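Local coordinates for translation initiation factor eIF2 assembly protein (Schizosaccharomyces pombe, PDB 4ZGP), which acts as an ATP-dependent chaperone that binds the gamma subunit of eIF2 and allows it to assemble with the alpha and beta subunits, at residues 62-67 against 144-149; 246-249 against 254-257; 260-265 against 271-276. All coordinates share one frame; numbering follows the deposited sequence. Where two conformers were deposited one is given.

The three contacts illustrate how an ATP-grasp protein surrounds its nucleotide with elements that differ in their distance from it. Contact 2, the hairpin of strands 243-250 and 253-261, supplies Asp-246 and Ile-257 directly to the ADP pocket. Contact 3 begins on the same second strand, where Asn-260 also touches ADP, but its aromatic packing lies farther out, with the side chain of Trp-273 about 12 Å from the ligand. These two contacts meet at Asp-246 OD2 and Asn-260 ND2, 4.1 Å apart. Contact 1 is separate: its centre is about 28 Å from that of contact 2, on the opposite side of the chain's centre, and its Leu-145 side chain lies about 11 Å from ADP.

Contact 1 of 3, residues 62-67 against 144-149; sequences LHEDSI and LLKSSD
On the side of this ATP-grasp fold that carries the three-stranded sheet 48-51, 180-184 and 112-115, the chain leaving helix 56-62 packs against the C-terminal end of helix 138-146, and Leu-62 and Lys-146 bring the two together. No hydrogen bond joins the segments; the contact is a small apolar touch continued by a long lysine chain. One branch of Leu-62 does the apolar work: its CD2 lies 3.6 Å from CB of Leu-145 and is also packed against the backbone N of Lys-146. With CG beside the backbone N (chi1 -70°), Leu-62 brings this methyl to the helix although its CB does not point there. Leu-155 of helix 149-157 lies against the same leucine, and Leu-145 also touches Pro-114 of strand 112-115, so the buried side brings three helices and a strand together. Toward solvent, Lys-146 reaches slantwise over the outgoing chain, its CG 3.9 Å from the carbonyl O of Glu-64. A bend at chi3 (102°) then leaves its ammonium near the extended Glu-64 side chain, which also touches Tyr-91 and can offer only a longer-range attraction, with OE2 4.1 Å from NZ of Lys-146.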
loop_
_atom_site.group_PDB
_atom_site.type_symbol
_atom_site.label_atom_id
_atom_site.label_comp_id
_atom_site.label_asym_id
_atom_site.label_seq_id
_atom_site.Cartn_x
_atom_site.Cartn_y
_atom_site.Cartn_z
ATOM N N LEU A 62 9.233 15.507 -8.568
ATOM C CA LEU A 62 9.405 14.086 -8.258
ATOM C C LEU A 62 10.146 13.293 -9.338
ATOM O O LEU A 62 10.664 12.211 -9.065
ATOM C CB LEU A 62 8.050 13.427 -8.006
ATOM C CG LEU A 62 7.342 13.827 -6.712
ATOM C CD1 LEU A 62 6.019 13.077 -6.595
ATOM C CD2 LEU A 62 8.228 13.563 -5.497
ATOM N N HIS A 63 10.196 13.825 -10.555
ATOM C CA HIS A 63 10.903 13.155 -11.653
ATOM C C HIS A 63 12.429 13.409 -11.699
ATOM O O HIS A 63 13.110 12.911 -12.589
ATOM C CB HIS A 63 10.287 13.565 -12.995
ATOM C CG HIS A 63 9.050 12.798 -13.355
ATOM N ND1 HIS A 63 7.784 13.339 -13.267
ATOM C CD2 HIS A 63 8.886 11.533 -13.812
ATOM C CE1 HIS A 63 6.895 12.441 -13.652
ATOM N NE2 HIS A 63 7.537 11.337 -13.988
ATOM N N GLU A 64 12.961 14.168 -10.747
ATOM C CA GLU A 64 14.391 14.495 -10.735
ATOM C C GLU A 64 15.266 13.328 -10.298
ATOM O O GLU A 64 15.058 12.769 -9.223
ATOM C CB GLU A 64 14.659 15.676 -9.805
ATOM C CG GLU A 64 14.010 16.977 -10.225
ATOM C CD GLU A 64 14.401 18.121 -9.311
ATOM O OE1 GLU A 64 13.753 19.186 -9.383
ATOM O OE2 GLU A 64 15.361 17.951 -8.525
ATOM N N ASP A 65 16.272 12.997 -11.106
ATOM C CA ASP A 65 17.148 11.864 -10.810
ATOM C C ASP A 65 18.492 12.257 -10.193
ATOM O O ASP A 65 19.492 11.577 -10.412
ATOM C CB ASP A 65 17.399 11.035 -12.079
ATOM C CG ASP A 65 18.119 11.820 -13.177
ATOM O OD1 ASP A 65 18.641 12.923 -12.905
ATOM O OD2 ASP A 65 18.176 11.319 -14.326
ATOM N N SER A 66 18.519 13.347 -9.431
ATOM C CA SER A 66 19.760 13.785 -8.802
ATOM C C SER A 66 20.146 12.899 -7.620
ATOM O O SER A 66 19.277 12.358 -6.928
ATOM C CB SER A 66 19.644 15.237 -8.342
ATOM O OG SER A 66 20.874 15.681 -7.787
ATOM N N ILE A 67 21.448 12.754 -7.382
ATOM C CA ILE A 67 21.921 11.958 -6.251
ATOM C C ILE A 67 22.476 12.819 -5.110
ATOM O O ILE A 67 22.518 12.372 -3.962
ATOM C CB ILE A 67 23.015 10.933 -6.679
ATOM C CG1 ILE A 67 24.138 11.608 -7.475
ATOM C CG2 ILE A 67 22.407 9.783 -7.476
ATOM C CD1 ILE A 67 25.314 10.668 -7.784
ATOM N N LEU A 144 11.447 12.118 0.629
ATOM C CA LEU A 144 11.193 10.683 0.697
ATOM C C LEU A 144 10.564 10.160 -0.601
ATOM O O LEU A 144 10.972 9.123 -1.132
ATOM C CB LEU A 144 10.299 10.370 1.901
ATOM C CG LEU A 144 10.013 8.916 2.275
ATOM C CD1 LEU A 144 11.299 8.132 2.579
ATOM C CD2 LEU A 144 9.089 8.878 3.481
ATOM N N LEU A 145 9.586 10.885 -1.129
ATOM C CA LEU A 145 8.944 10.461 -2.372
ATOM C C LEU A 145 9.890 10.506 -3.563
ATOM O O LEU A 145 9.837 9.639 -4.434
ATOM C CB LEU A 145 7.718 11.327 -2.679
ATOM C CG LEU A 145 6.547 11.210 -1.700
ATOM C CD1 LEU A 145 5.436 12.163 -2.122
ATOM C CD2 LEU A 145 6.033 9.776 -1.643
ATOM N N LYS A 146 10.731 11.535 -3.613
ATOM C CA LYS A 146 11.672 11.691 -4.721
ATOM C C LYS A 146 12.705 10.558 -4.765
ATOM O O LYS A 146 13.215 10.218 -5.838
ATOM C CB LYS A 146 12.384 13.049 -4.625
ATOM C CG LYS A 146 13.159 13.446 -5.871
ATOM C CD LYS A 146 13.954 14.730 -5.657
ATOM C CE LYS A 146 15.435 14.437 -5.427
ATOM N NZ LYS A 146 16.254 15.676 -5.287
ATOM N N SER A 147 13.002 9.959 -3.613
ATOM C CA SER A 147 14.108 8.996 -3.540
ATOM C C SER A 147 13.678 7.545 -3.690
ATOM O O SER A 147 14.515 6.638 -3.692
ATOM C CB SER A 147 14.850 9.162 -2.222
ATOM O OG SER A 147 15.084 10.529 -1.988
ATOM N N SER A 148 12.375 7.318 -3.807
ATOM C CA SER A 148 11.856 5.961 -3.883
ATOM C C SER A 148 11.799 5.386 -5.289
ATOM O O SER A 148 11.247 6.022 -6.199
ATOM C CB SER A 148 10.447 5.905 -3.287
ATOM O OG SER A 148 9.878 4.625 -3.504
ATOM N N ASP A 149 12.326 4.166 -5.446
ATOM C CA ASP A 149 12.150 3.369 -6.668
ATOM C C ASP A 149 10.676 3.011 -6.889
ATOM O O ASP A 149 10.183 2.966 -8.029
ATOM C CB ASP A 149 12.952 2.057 -6.605
ATOM C CG ASP A 149 14.460 2.273 -6.471
ATOM O OD1 ASP A 149 15.013 3.137 -7.177
ATOM O OD2 ASP A 149 15.085 1.565 -5.652
#

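Contact 2 of 3, residues 246-249 against 254-257; sequences DVYI and AWLI. With ADP (adenosine-5'-diphosphate), chain C.
Asp-246 and Ile-257, facing each other across this antiparallel beta hairpin of the ATP-grasp fold, give it an unusual end: both side chains reach the nucleotide while a single backbone bond joins the two residues. Ile-257 N donates to Asp-246 O at 2.8 Å. Farther along, Tyr-248 and Trp-255 form a hydrogen-bonded pair, Tyr-248 N giving to Trp-255 O at 2.9 Å and Trp-255 N to Tyr-248 O at 2.7 Å. The Tyr-248 carbonyl oxygen also lies at the indole edge, in its plane, 3.5 Å from CD1 of Trp-255. On the other face of the sheet, Ile-249 CG1 packs on Ala-254 CB, and helix 221-233 covers Val-247 and Ile-249. The two branches of Ile-257 divide its work: CG1 rests 3.8 Å from CB of Tyr-248, whereas CG2, anti to the backbone N, meets the alpha-phosphate oxygen O1A of ADP at 3.4 Å. Lacking both branches, an alanine here is likely to open a gap between Tyr-248 CB and the alpha phosphate. The Asp-246 carboxylate is held by salt bridges to Arg-195 and Arg-209. Arg-209 also bonds ADP and probably eases the close approach of two acidic oxygens, Asp-246 OD2 and O1B of ADP, 3.2 Å apart.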
loop_
_atom_site.group_PDB
_atom_site.type_symbol
_atom_site.label_atom_id
_atom_site.label_comp_id
_atom_site.label_asym_id
_atom_site.label_seq_id
_atom_site.Cartn_x
_atom_site.Cartn_y
_atom_site.Cartn_z
ATOM N N ASP A 246 -3.291 -5.672 2.822
ATOM C CA ASP A 246 -2.388 -5.664 3.971
ATOM C C ASP A 246 -3.179 -5.216 5.180
ATOM O O ASP A 246 -4.045 -4.347 5.071
ATOM C CB ASP A 246 -1.181 -4.735 3.753
ATOM C CG ASP A 246 -0.238 -5.247 2.671
ATOM O OD1 ASP A 246 -0.265 -6.459 2.370
ATOM O OD2 ASP A 246 0.520 -4.441 2.114
ATOM N N VAL A 247 -2.921 -5.837 6.325
ATOM C CA VAL A 247 -3.666 -5.510 7.535
ATOM C C VAL A 247 -2.739 -5.320 8.715
ATOM O O VAL A 247 -1.709 -5.960 8.800
ATOM C CB VAL A 247 -4.674 -6.597 7.894
ATOM C CG1 VAL A 247 -5.722 -6.637 6.874
ATOM C CG2 VAL A 247 -3.988 -7.953 8.017
ATOM N N TYR A 248 -3.120 -4.406 9.599
ATOM C CA TYR A 248 -2.406 -4.197 10.843
ATOM C C TYR A 248 -3.360 -4.570 11.973
ATOM O O TYR A 248 -4.467 -4.045 12.059
ATOM C CB TYR A 248 -1.945 -2.748 10.978
ATOM C CG TYR A 248 -1.271 -2.482 12.310
ATOM C CD1 TYR A 248 -0.178 -3.230 12.714
ATOM C CD2 TYR A 248 -1.719 -1.460 13.145
ATOM C CE1 TYR A 248 0.452 -2.985 13.948
ATOM C CE2 TYR A 248 -1.086 -1.196 14.374
ATOM C CZ TYR A 248 -0.008 -1.965 14.767
ATOM O OH TYR A 248 0.615 -1.718 15.985
ATOM N N ILE A 249 -2.950 -5.497 12.826
ATOM C CA ILE A 249 -3.845 -5.968 13.878
ATOM C C ILE A 249 -3.249 -5.584 15.210
ATOM O O ILE A 249 -2.131 -5.945 15.525
ATOM C CB ILE A 249 -4.086 -7.485 13.792
ATOM C CG1 ILE A 249 -4.753 -7.810 12.451
ATOM C CG2 ILE A 249 -4.993 -7.950 14.945
ATOM C CD1 ILE A 249 -5.018 -9.298 12.195
ATOM N N ALA A 254 -8.499 -4.982 13.666
ATOM C CA ALA A 254 -7.813 -5.080 12.390
ATOM C C ALA A 254 -8.002 -3.781 11.621
ATOM O O ALA A 254 -9.104 -3.222 11.580
ATOM C CB ALA A 254 -8.334 -6.278 11.591
ATOM N N TRP A 255 -6.909 -3.272 11.069
ATOM C CA TRP A 255 -6.942 -2.090 10.236
ATOM C C TRP A 255 -6.514 -2.450 8.834
ATOM O O TRP A 255 -5.454 -3.029 8.655
ATOM C CB TRP A 255 -5.990 -1.023 10.767
ATOM C CG TRP A 255 -6.325 -0.572 12.121
ATOM C CD1 TRP A 255 -5.991 -1.180 13.301
ATOM C CD2 TRP A 255 -7.069 0.596 12.461
ATOM N NE1 TRP A 255 -6.499 -0.463 14.358
ATOM C CE2 TRP A 255 -7.151 0.642 13.870
ATOM C CE3 TRP A 255 -7.669 1.617 11.708
ATOM C CZ2 TRP A 255 -7.816 1.670 14.547
ATOM C CZ3 TRP A 255 -8.324 2.639 12.383
ATOM C CH2 TRP A 255 -8.395 2.654 13.789
ATOM N N LEU A 256 -7.302 -2.063 7.842
ATOM C CA LEU A 256 -6.865 -2.205 6.452
ATOM C C LEU A 256 -5.746 -1.220 6.137
ATOM O O LEU A 256 -5.898 -0.031 6.359
ATOM C CB LEU A 256 -8.057 -1.981 5.509
ATOM C CG LEU A 256 -7.742 -2.012 4.015
ATOM C CD1 LEU A 256 -7.387 -3.443 3.573
ATOM C CD2 LEU A 256 -8.949 -1.509 3.216
ATOM N N ILE A 257 -4.622 -1.691 5.607
ATOM C CA ILE A 257 -3.504 -0.793 5.327
ATOM C C ILE A 257 -3.332 -0.526 3.835
ATOM O O ILE A 257 -3.035 0.594 3.423
ATOM C CB ILE A 257 -2.182 -1.357 5.918
ATOM C CG1 ILE A 257 -2.318 -1.506 7.437
ATOM C CG2 ILE A 257 -0.986 -0.487 5.548
ATOM C CD1 ILE A 257 -2.570 -0.172 8.168
HETATM P PB ADP C . 2.923 -1.227 0.537
HETATM O O1B ADP C . 1.587 -1.947 0.448
HETATM O O2B ADP C . 3.320 -0.508 -0.740
HETATM O O3B ADP C . 3.966 -2.097 1.207
HETATM P PA ADP C . 1.872 0.081 2.899
HETATM O O1A ADP C . 1.192 -1.254 3.075
HETATM O O2A ADP C . 1.110 1.396 2.914
HETATM O O3A ADP C . 2.716 0.051 1.521
HETATM O "O5'" ADP C . 3.000 0.169 4.038
HETATM C "C5'" ADP C . 4.385 -0.051 3.772
HETATM C "C4'" ADP C . 5.035 -0.131 5.143
HETATM O "O4'" ADP C . 5.119 1.181 5.702
HETATM C "C3'" ADP C . 4.175 -0.949 6.093
HETATM O "O3'" ADP C . 4.681 -2.281 6.230
HETATM C "C2'" ADP C . 4.216 -0.202 7.409
HETATM O "O2'" ADP C . 5.150 -0.800 8.312
HETATM C "C1'" ADP C . 4.688 1.196 7.067
HETATM N N9 ADP C . 3.522 2.104 7.194
HETATM C C8 ADP C . 2.524 2.222 6.292
HETATM N N7 ADP C . 1.604 3.138 6.705
HETATM C C5 ADP C . 2.017 3.622 7.898
HETATM C C6 ADP C . 1.516 4.621 8.870
HETATM N N6 ADP C . 0.357 5.283 8.616
HETATM N N1 ADP C . 2.245 4.841 9.997
HETATM C C2 ADP C . 3.400 4.175 10.217
HETATM N N3 ADP C . 3.916 3.254 9.376
HETATM C C4 ADP C . 3.282 2.940 8.216
#

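Contact 3 of 3, residues 260-265 against 271-276; sequences NPFYPR and FSWSEL
Trp-273 lays one face of its indole over the backbone of Tyr-263 and Pro-264 and drives its six-membered edge into the face of Phe-262, a T-shaped stack linking the loop that follows strand 253-261 to the start of helix 273-278. The planes stand at 86° with centroids 4.9 Å apart, and Trp-273 CZ3 sits over the centre of the phenyl ring, about equally far from all six Phe-262 carbons. Phe-262 is the centre of an inverse gamma turn, and its CG lies anti to the backbone N (chi1 -168°), which carries the ring across to the indole. A CH-pi contact holds the five-membered part: Pro-264 CA is 3.5 Å from the centroid of that ring in Trp-273, only 12° off its normal. On the opposite face CD1 of Leu-276, three residues on in the same helix, sits 3.5 Å above the plane of the Trp-273 indole, over its centre, so the indole is packed on both sides, while its NE1 donates to the carbonyl of Thr-266. The helix start is fixed by a capping box. Ser-272 OG accepts from Glu-275 N at 3.2 Å, and in return Ser-272 N gives a 2.7 Å bond to the anti lone pair of Glu-275 OE2.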
loop_
_atom_site.group_PDB
_atom_site.type_symbol
_atom_site.label_atom_id
_atom_site.label_comp_id
_atom_site.label_asym_id
_atom_site.label_seq_id
_atom_site.Cartn_x
_atom_site.Cartn_y
_atom_site.Cartn_z
ATOM N N ASN A 260 -3.624 -4.348 -3.076
ATOM C CA ASN A 260 -2.763 -4.453 -4.242
ATOM C C ASN A 260 -3.265 -5.518 -5.220
ATOM O O ASN A 260 -4.039 -6.370 -4.822
ATOM C CB ASN A 260 -1.351 -4.804 -3.809
ATOM C CG ASN A 260 -0.659 -3.645 -3.146
ATOM O OD1 ASN A 260 -0.394 -2.639 -3.786
ATOM N ND2 ASN A 260 -0.365 -3.781 -1.867
ATOM N N PRO A 261 -2.821 -5.468 -6.489
ATOM C CA PRO A 261 -3.330 -6.489 -7.431
ATOM C C PRO A 261 -2.873 -7.912 -7.119
ATOM O O PRO A 261 -1.826 -8.126 -6.522
ATOM C CB PRO A 261 -2.752 -6.029 -8.777
ATOM C CG PRO A 261 -2.554 -4.554 -8.616
ATOM C CD PRO A 261 -2.057 -4.422 -7.195
ATOM N N PHE A 262 -3.685 -8.887 -7.515
ATOM C CA PHE A 262 -3.318 -10.306 -7.403
ATOM C C PHE A 262 -2.440 -10.614 -8.608
ATOM O O PHE A 262 -2.923 -11.074 -9.641
ATOM C CB PHE A 262 -4.571 -11.183 -7.375
ATOM C CG PHE A 262 -4.326 -12.615 -6.973
ATOM C CD1 PHE A 262 -4.315 -12.986 -5.632
ATOM C CD2 PHE A 262 -4.159 -13.598 -7.941
ATOM C CE1 PHE A 262 -4.113 -14.305 -5.252
ATOM C CE2 PHE A 262 -3.961 -14.929 -7.570
ATOM C CZ PHE A 262 -3.925 -15.283 -6.231
ATOM N N TYR A 263 -1.159 -10.310 -8.473
ATOM C CA TYR A 263 -0.228 -10.337 -9.598
ATOM C C TYR A 263 1.195 -10.291 -9.053
ATOM O O TYR A 263 1.442 -9.641 -8.039
ATOM C CB TYR A 263 -0.513 -9.163 -10.532
ATOM C CG TYR A 263 0.241 -9.239 -11.833
ATOM C CD1 TYR A 263 -0.148 -10.138 -12.825
ATOM C CD2 TYR A 263 1.339 -8.433 -12.068
ATOM C CE1 TYR A 263 0.542 -10.226 -14.028
ATOM C CE2 TYR A 263 2.042 -8.516 -13.270
ATOM C CZ TYR A 263 1.636 -9.421 -14.237
ATOM O OH TYR A 263 2.311 -9.511 -15.434
ATOM N N PRO A 264 2.145 -10.995 -9.705
ATOM C CA PRO A 264 3.473 -11.166 -9.099
ATOM C C PRO A 264 4.245 -9.891 -8.784
ATOM O O PRO A 264 5.194 -9.989 -8.018
ATOM C CB PRO A 264 4.223 -12.003 -10.147
ATOM C CG PRO A 264 3.150 -12.841 -10.747
ATOM C CD PRO A 264 1.965 -11.897 -10.859
ATOM N N ARG A 265 3.866 -8.737 -9.319
ATOM C CA ARG A 265 4.531 -7.505 -8.902
ATOM C C ARG A 265 4.176 -7.138 -7.451
ATOM O O ARG A 265 4.859 -6.345 -6.798
ATOM C CB ARG A 265 4.174 -6.355 -9.843
ATOM C CG ARG A 265 5.136 -5.189 -9.745
ATOM C CD ARG A 265 5.034 -4.285 -10.955
ATOM N NE ARG A 265 5.453 -4.946 -12.187
ATOM C CZ ARG A 265 6.707 -4.985 -12.634
ATOM N NH1 ARG A 265 6.976 -5.608 -13.771
ATOM N NH2 ARG A 265 7.694 -4.408 -11.947
ATOM N N PHE A 271 5.035 -16.503 0.519
ATOM C CA PHE A 271 4.457 -17.342 -0.537
ATOM C C PHE A 271 5.093 -17.054 -1.887
ATOM O O PHE A 271 5.469 -15.921 -2.181
ATOM C CB PHE A 271 2.936 -17.128 -0.658
ATOM C CG PHE A 271 2.181 -17.548 0.550
ATOM C CD1 PHE A 271 1.836 -18.876 0.745
ATOM C CD2 PHE A 271 1.829 -16.624 1.513
ATOM C CE1 PHE A 271 1.156 -19.280 1.874
ATOM C CE2 PHE A 271 1.139 -17.023 2.647
ATOM C CZ PHE A 271 0.809 -18.358 2.838
ATOM N N SER A 272 5.211 -18.076 -2.730
ATOM C CA SER A 272 5.569 -17.818 -4.116
ATOM C C SER A 272 4.301 -17.679 -4.948
ATOM O O SER A 272 3.257 -18.231 -4.606
ATOM C CB SER A 272 6.417 -18.953 -4.690
ATOM O OG SER A 272 5.604 -20.098 -4.846
ATOM N N TRP A 273 4.407 -16.967 -6.056
ATOM C CA TRP A 273 3.255 -16.771 -6.915
ATOM C C TRP A 273 2.912 -18.050 -7.674
ATOM O O TRP A 273 1.777 -18.220 -8.104
ATOM C CB TRP A 273 3.499 -15.590 -7.860
ATOM C CG TRP A 273 3.159 -14.335 -7.140
ATOM C CD1 TRP A 273 4.028 -13.463 -6.554
ATOM C CD2 TRP A 273 1.838 -13.865 -6.821
ATOM N NE1 TRP A 273 3.327 -12.455 -5.918
ATOM C CE2 TRP A 273 1.983 -12.681 -6.070
ATOM C CE3 TRP A 273 0.555 -14.317 -7.112
ATOM C CZ2 TRP A 273 0.887 -11.949 -5.608
ATOM C CZ3 TRP A 273 -0.529 -13.585 -6.664
ATOM C CH2 TRP A 273 -0.354 -12.411 -5.919
ATOM N N SER A 274 3.880 -18.952 -7.808
ATOM C CA SER A 274 3.571 -20.255 -8.377
ATOM C C SER A 274 2.554 -20.947 -7.501
ATOM O O SER A 274 1.546 -21.444 -7.989
ATOM C CB SER A 274 4.831 -21.127 -8.519
ATOM O OG SER A 274 5.828 -20.445 -9.252
ATOM N N GLU A 275 2.783 -20.978 -6.192
ATOM C CA GLU A 275 1.800 -21.665 -5.363
ATOM C C GLU A 275 0.510 -20.846 -5.217
ATOM O O GLU A 275 -0.566 -21.415 -5.137
ATOM C CB GLU A 275 2.383 -22.024 -3.991
ATOM C CG GLU A 275 2.782 -20.869 -3.124
ATOM C CD GLU A 275 3.699 -21.293 -1.981
ATOM O OE1 GLU A 275 3.513 -22.406 -1.435
ATOM O OE2 GLU A 275 4.604 -20.501 -1.634
ATOM N N LEU A 276 0.606 -19.519 -5.210
ATOM C CA LEU A 276 -0.616 -18.703 -5.078
ATOM C C LEU A 276 -1.537 -18.872 -6.278
ATOM O O LEU A 276 -2.758 -18.948 -6.141
ATOM C CB LEU A 276 -0.257 -17.230 -4.907
ATOM C CG LEU A 276 0.330 -16.862 -3.546
ATOM C CD1 LEU A 276 0.904 -15.437 -3.637
ATOM C CD2 LEU A 276 -0.688 -17.001 -2.411
#